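Local coordinates for protein B-agarase (Saccharophagus degradans, PDB 4BQ2) that hydrolyses the beta-linkages of agarose as a family 50 glycoside hydrolase, working in exo fashion from the chain end, at residues A[87-90]-A[96-99]; A[98-103]-A[112-117]. All blocks are in the same frame, centred on the assembly; numbering follows the deposited sequence.

Contact 1 (A[87-90]-A[96-99]); sequences YLDV and AVFT
Y87 meets T99 obliquely: the methyl CG2 of T99 sits at the edge of the tyrosine ring, near its plane, 4.1 Å from Y87 CD2. The tyrosine also lies against I668, in a loop distant in sequence. At L88 the backbone does more than the side chain. Its carbonyl O receives the CA-H of T99, with L88 O 3.3 Å from T99 CA, while its methyl CD2 comes to the edge of the F98 ring, on the other face of the sheet.

D89 and T99 form an antiparallel non-hydrogen-bonded pair, and their side chains run alongside each other. Setting the carboxylate of D89 beside the backbone N (chi1 -70°) brings it to the threonine, whose OG1 donates a hydrogen bond to D89 OD1 over 2.6 Å. The threonine oxygen lies on the syn side, 29° out of the carboxylate plane. This bond ties together the two strands of a beta hairpin, 84-92 with 97-104, in the domain resembling a carbohydrate-binding module. On the same face V97 CG1 lies 4.2 Å from D89 CB.

V90 and F98 make the hydrogen-bonded pair that follows. V90 N binds F98 O and F98 N returns to V90 O, each at 3.1 Å. Both side chains go to the face opposite D89 and lie next to each other. With CG between its backbone N and carbonyl carbon (chi1 77°), the F98 ring swings across to the valine: V90 CB stands over one ring face as a CH-pi contact, offset toward the rim and 4.0 Å from the centroid, and V90 CG2 presses on F98 CZ at 3.6 Å. L161 touches both residues.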
loop_
_atom_site.group_PDB
_atom_site.type_symbol
_atom_site.label_atom_id
_atom_site.label_comp_id
_atom_site.label_asym_id
_atom_site.label_seq_id
_atom_site.Cartn_x
_atom_site.Cartn_y
_atom_site.Cartn_z
ATOM N N TYR A 87 9.835 8.477 10.679
ATOM C CA TYR A 87 9.397 9.288 9.566
ATOM C C TYR A 87 10.120 10.608 9.674
ATOM O O TYR A 87 10.064 11.240 10.727
ATOM C CB TYR A 87 7.887 9.500 9.629
ATOM C CG TYR A 87 7.111 8.231 9.313
ATOM C CD1 TYR A 87 6.791 7.335 10.316
ATOM C CD2 TYR A 87 6.725 7.942 8.011
ATOM C CE1 TYR A 87 6.076 6.153 10.042
ATOM C CE2 TYR A 87 6.018 6.773 7.711
ATOM C CZ TYR A 87 5.703 5.889 8.734
ATOM O OH TYR A 87 4.989 4.743 8.424
ATOM N N LEU A 88 10.847 10.990 8.615
ATOM C CA LEU A 88 11.521 12.263 8.581
ATOM C C LEU A 88 10.701 13.155 7.645
ATOM O O LEU A 88 10.567 12.833 6.465
ATOM C CB LEU A 88 12.968 12.093 8.075
ATOM C CG LEU A 88 13.623 13.422 7.673
ATOM C CD1 LEU A 88 13.979 14.226 8.923
ATOM C CD2 LEU A 88 14.854 13.193 6.763
ATOM N N ASP A 89 10.129 14.225 8.198
ATOM C CA ASP A 89 9.379 15.200 7.418
ATOM C C ASP A 89 10.126 16.508 7.528
ATOM O O ASP A 89 10.434 16.957 8.625
ATOM C CB ASP A 89 7.978 15.384 8.003
ATOM C CG ASP A 89 7.091 14.154 7.791
ATOM O OD1 ASP A 89 6.525 14.037 6.691
ATOM O OD2 ASP A 89 6.978 13.315 8.726
ATOM N N VAL A 90 10.419 17.106 6.378
ATOM C CA VAL A 90 11.152 18.350 6.330
ATOM C C VAL A 90 10.233 19.329 5.607
ATOM O O VAL A 90 9.774 19.048 4.504
ATOM C CB VAL A 90 12.498 18.177 5.587
ATOM C CG1 VAL A 90 13.244 19.497 5.493
ATOM C CG2 VAL A 90 13.370 17.141 6.299
ATOM N N ALA A 96 5.778 23.566 1.843
ATOM C CA ALA A 96 6.116 22.366 1.083
ATOM C C ALA A 96 6.827 21.353 1.982
ATOM O O ALA A 96 7.571 21.753 2.848
ATOM C CB ALA A 96 6.963 22.705 -0.114
ATOM N N VAL A 97 6.567 20.059 1.783
ATOM C CA VAL A 97 7.053 19.004 2.699
ATOM C C VAL A 97 7.489 17.789 1.903
ATOM O O VAL A 97 6.855 17.439 0.885
ATOM C CB VAL A 97 5.963 18.431 3.658
ATOM C CG1 VAL A 97 6.600 17.827 4.906
ATOM C CG2 VAL A 97 4.885 19.429 4.027
ATOM N N PHE A 98 8.533 17.109 2.378
ATOM C CA PHE A 98 8.861 15.785 1.855
ATOM C C PHE A 98 8.970 14.842 3.017
ATOM O O PHE A 98 9.275 15.275 4.140
ATOM C CB PHE A 98 10.123 15.760 0.945
ATOM C CG PHE A 98 11.460 15.824 1.679
ATOM C CD1 PHE A 98 11.900 14.773 2.516
ATOM C CD2 PHE A 98 12.324 16.894 1.477
ATOM C CE1 PHE A 98 13.131 14.835 3.168
ATOM C CE2 PHE A 98 13.563 16.954 2.103
ATOM C CZ PHE A 98 13.963 15.933 2.956
ATOM N N THR A 99 8.691 13.561 2.745
ATOM C CA THR A 99 8.723 12.520 3.778
ATOM C C THR A 99 9.671 11.414 3.329
ATOM O O THR A 99 9.520 10.850 2.238
ATOM C CB THR A 99 7.310 11.893 4.002
ATOM O OG1 THR A 99 6.367 12.916 4.331
ATOM C CG2 THR A 99 7.330 10.871 5.146
#

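Contact 2 (A[98-103]-A[112-117])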
loop_
_atom_site.group_PDB
_atom_site.type_symbol
_atom_site.label_atom_id
_atom_site.label_comp_id
_atom_site.label_asym_id
_atom_site.label_seq_id
_atom_site.Cartn_x
_atom_site.Cartn_y
_atom_site.Cartn_z
ATOM N N PHE A 98 8.533 17.109 2.378
ATOM C CA PHE A 98 8.861 15.785 1.855
ATOM C C PHE A 98 8.970 14.842 3.017
ATOM O O PHE A 98 9.275 15.275 4.140
ATOM C CB PHE A 98 10.123 15.760 0.945
ATOM C CG PHE A 98 11.460 15.824 1.679
ATOM C CD1 PHE A 98 11.900 14.773 2.516
ATOM C CD2 PHE A 98 12.324 16.894 1.477
ATOM C CE1 PHE A 98 13.131 14.835 3.168
ATOM C CE2 PHE A 98 13.563 16.954 2.103
ATOM C CZ PHE A 98 13.963 15.933 2.956
ATOM N N THR A 99 8.691 13.561 2.745
ATOM C CA THR A 99 8.723 12.520 3.778
ATOM C C THR A 99 9.671 11.414 3.329
ATOM O O THR A 99 9.520 10.850 2.238
ATOM C CB THR A 99 7.310 11.893 4.002
ATOM O OG1 THR A 99 6.367 12.916 4.331
ATOM C CG2 THR A 99 7.330 10.871 5.146
ATOM N N ARG A 100 10.626 11.081 4.186
ATOM C CA ARG A 100 11.437 9.881 3.979
ATOM C C ARG A 100 11.305 9.085 5.246
ATOM O O ARG A 100 10.867 9.598 6.258
ATOM C CB ARG A 100 12.913 10.229 3.711
ATOM C CG ARG A 100 13.179 10.934 2.388
ATOM C CD ARG A 100 14.676 10.867 2.012
ATOM N NE ARG A 100 14.911 11.510 0.716
ATOM C CZ ARG A 100 15.415 10.920 -0.371
ATOM N NH1 ARG A 100 15.802 9.643 -0.355
ATOM N NH2 ARG A 100 15.554 11.642 -1.495
ATOM N N SER A 101 11.686 7.820 5.197
ATOM C CA SER A 101 11.571 6.983 6.368
ATOM C C SER A 101 12.571 5.849 6.271
ATOM O O SER A 101 13.022 5.481 5.142
ATOM C CB SER A 101 10.126 6.418 6.481
ATOM O OG SER A 101 10.019 5.613 7.651
ATOM N N ILE A 102 12.918 5.282 7.428
ATOM C CA ILE A 102 13.833 4.133 7.473
ATOM C C ILE A 102 13.702 3.429 8.820
ATOM O O ILE A 102 13.171 4.006 9.782
ATOM C CB ILE A 102 15.305 4.578 7.195
ATOM C CG1 ILE A 102 16.197 3.382 6.884
ATOM C CG2 ILE A 102 15.860 5.403 8.354
ATOM C CD1 ILE A 102 15.754 2.642 5.646
ATOM N N ASP A 103 14.162 2.182 8.893
ATOM C CA ASP A 103 14.247 1.443 10.155
ATOM C C ASP A 103 15.518 1.847 10.882
ATOM O O ASP A 103 16.545 2.059 10.233
ATOM C CB ASP A 103 14.372 -0.069 9.881
ATOM C CG ASP A 103 15.594 -0.412 9.056
ATOM O OD1 ASP A 103 15.601 -0.068 7.846
ATOM O OD2 ASP A 103 16.551 -1.018 9.632
ATOM N N TYR A 112 22.701 8.309 8.958
ATOM C CA TYR A 112 21.569 8.265 8.053
ATOM C C TYR A 112 21.488 9.571 7.277
ATOM O O TYR A 112 21.664 10.642 7.857
ATOM C CB TYR A 112 20.269 8.053 8.865
ATOM C CG TYR A 112 20.173 6.681 9.477
ATOM C CD1 TYR A 112 20.731 6.401 10.733
ATOM C CD2 TYR A 112 19.534 5.656 8.789
ATOM C CE1 TYR A 112 20.664 5.146 11.295
ATOM C CE2 TYR A 112 19.445 4.405 9.324
ATOM C CZ TYR A 112 20.032 4.131 10.572
ATOM O OH TYR A 112 19.897 2.847 11.088
ATOM N N TYR A 113 21.190 9.520 5.985
ATOM C CA TYR A 113 21.084 10.802 5.272
ATOM C C TYR A 113 19.854 10.959 4.429
ATOM O O TYR A 113 19.323 9.986 3.890
ATOM C CB TYR A 113 22.346 11.114 4.435
ATOM C CG TYR A 113 22.612 10.121 3.312
ATOM C CD1 TYR A 113 23.356 8.959 3.546
ATOM C CD2 TYR A 113 22.148 10.360 2.025
ATOM C CE1 TYR A 113 23.620 8.049 2.519
ATOM C CE2 TYR A 113 22.403 9.468 0.987
ATOM C CZ TYR A 113 23.142 8.317 1.246
ATOM O OH TYR A 113 23.377 7.438 0.214
ATOM N N ALA A 114 19.437 12.218 4.298
ATOM C CA ALA A 114 18.341 12.594 3.449
ATOM C C ALA A 114 18.796 13.718 2.550
ATOM O O ALA A 114 19.158 14.807 3.016
ATOM C CB ALA A 114 17.131 13.019 4.286
ATOM N N LYS A 115 18.791 13.445 1.253
ATOM C CA LYS A 115 19.181 14.440 0.255
ATOM C C LYS A 115 18.309 15.700 0.338
ATOM O O LYS A 115 17.100 15.605 0.464
ATOM C CB LYS A 115 19.128 13.803 -1.140
ATOM C CG LYS A 115 20.341 12.948 -1.480
ATOM C CD LYS A 115 20.025 12.107 -2.695
ATOM C CE LYS A 115 21.193 11.236 -3.094
ATOM N NZ LYS A 115 20.599 9.989 -3.665
ATOM N N LEU A 116 18.934 16.884 0.318
ATOM C CA LEU A 116 18.183 18.123 0.240
ATOM C C LEU A 116 18.132 18.651 -1.168
ATOM O O LEU A 116 17.210 19.370 -1.541
ATOM C CB LEU A 116 18.861 19.181 1.094
ATOM C CG LEU A 116 18.890 18.955 2.598
ATOM C CD1 LEU A 116 19.758 20.012 3.235
ATOM C CD2 LEU A 116 17.487 18.994 3.191
ATOM N N SER A 117 19.179 18.337 -1.923
ATOM C CA SER A 117 19.398 18.824 -3.296
ATOM C C SER A 117 20.397 17.915 -4.014
ATOM O O SER A 117 21.172 17.192 -3.378
ATOM C CB SER A 117 19.982 20.229 -3.259
ATOM O OG SER A 117 21.219 20.212 -2.542
HETATM O O HOH W 1 17.139 9.798 -3.400
HETATM O O HOH W 2 14.938 14.008 -0.392
#
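Strands 98-103 and 112-115 face each other through their side chains, with R100 meeting A114 and I102 meeting Y112, and no direct hydrogen bond joins them. The two run nearly antiparallel, 159° between directions, with axes 8.9 Å apart, a spacing consistent with layers packed across the interior of a beta-sandwich-like domain. Strand 150-155 pairs with both of them.

At one end I102, which is modelled in two conformers, crosses Y112 obliquely; in the conformer described, I102 CG2 is 3.7 Å from Y112 CD2. The tyrosine hydroxyl passes D103 O, but its hydrogen bond is to R150, the arginine that also forms a salt bridge with the D103 carboxylate. The R150 guanidinium thus connects one side chain from each strand.

In the middle, R100 extends from CG to NE and lays its aliphatic part on A114, R100 CD lying 4.0 Å from A114 CB. Its guanidinium then passes K115: the backbone N of K115 lies loosely over one face, toward its rim, while two waters sit at the edge, in plane. R100 NH1 hydrogen-bonds to F152 O, and K115 NZ forms a salt bridge with D120. R100 NH2 donates to water 1, 3.1 Å away, and that water has a weak, long link to K115 NZ. The second water is the firmer bridge: it accepts a hydrogen bond from R100 NH2 at 2.7 Å and donates one to K115 O at 2.8 Å. The oxygen of this water 2 also rests over the centre of one face of the F98 ring, 3.9 Å above its plane.

Contacts 1 and 2 share F98 and T99 on strand 97-104, and their centres are about 8 Å apart. Contact 1 joins that strand edgewise to its hairpin partner; contact 2 uses the face bearing F98, R100 and I102 to meet strand 110-115. The pairing carries on past contact 1 through L88 N and R100 O, 2.7 Å apart and probably hydrogen-bonded. L88 also reaches strand 110-115 directly, with its CD2 3.4 Å from A114 CB. No residue of either contact is a ligand of the domain's calcium ion, held around D7, E9, S37, K38 and D185. I102 on M658, like Y87 in contact 1, touches the later part of the chain, which probably carries the catalytic machinery.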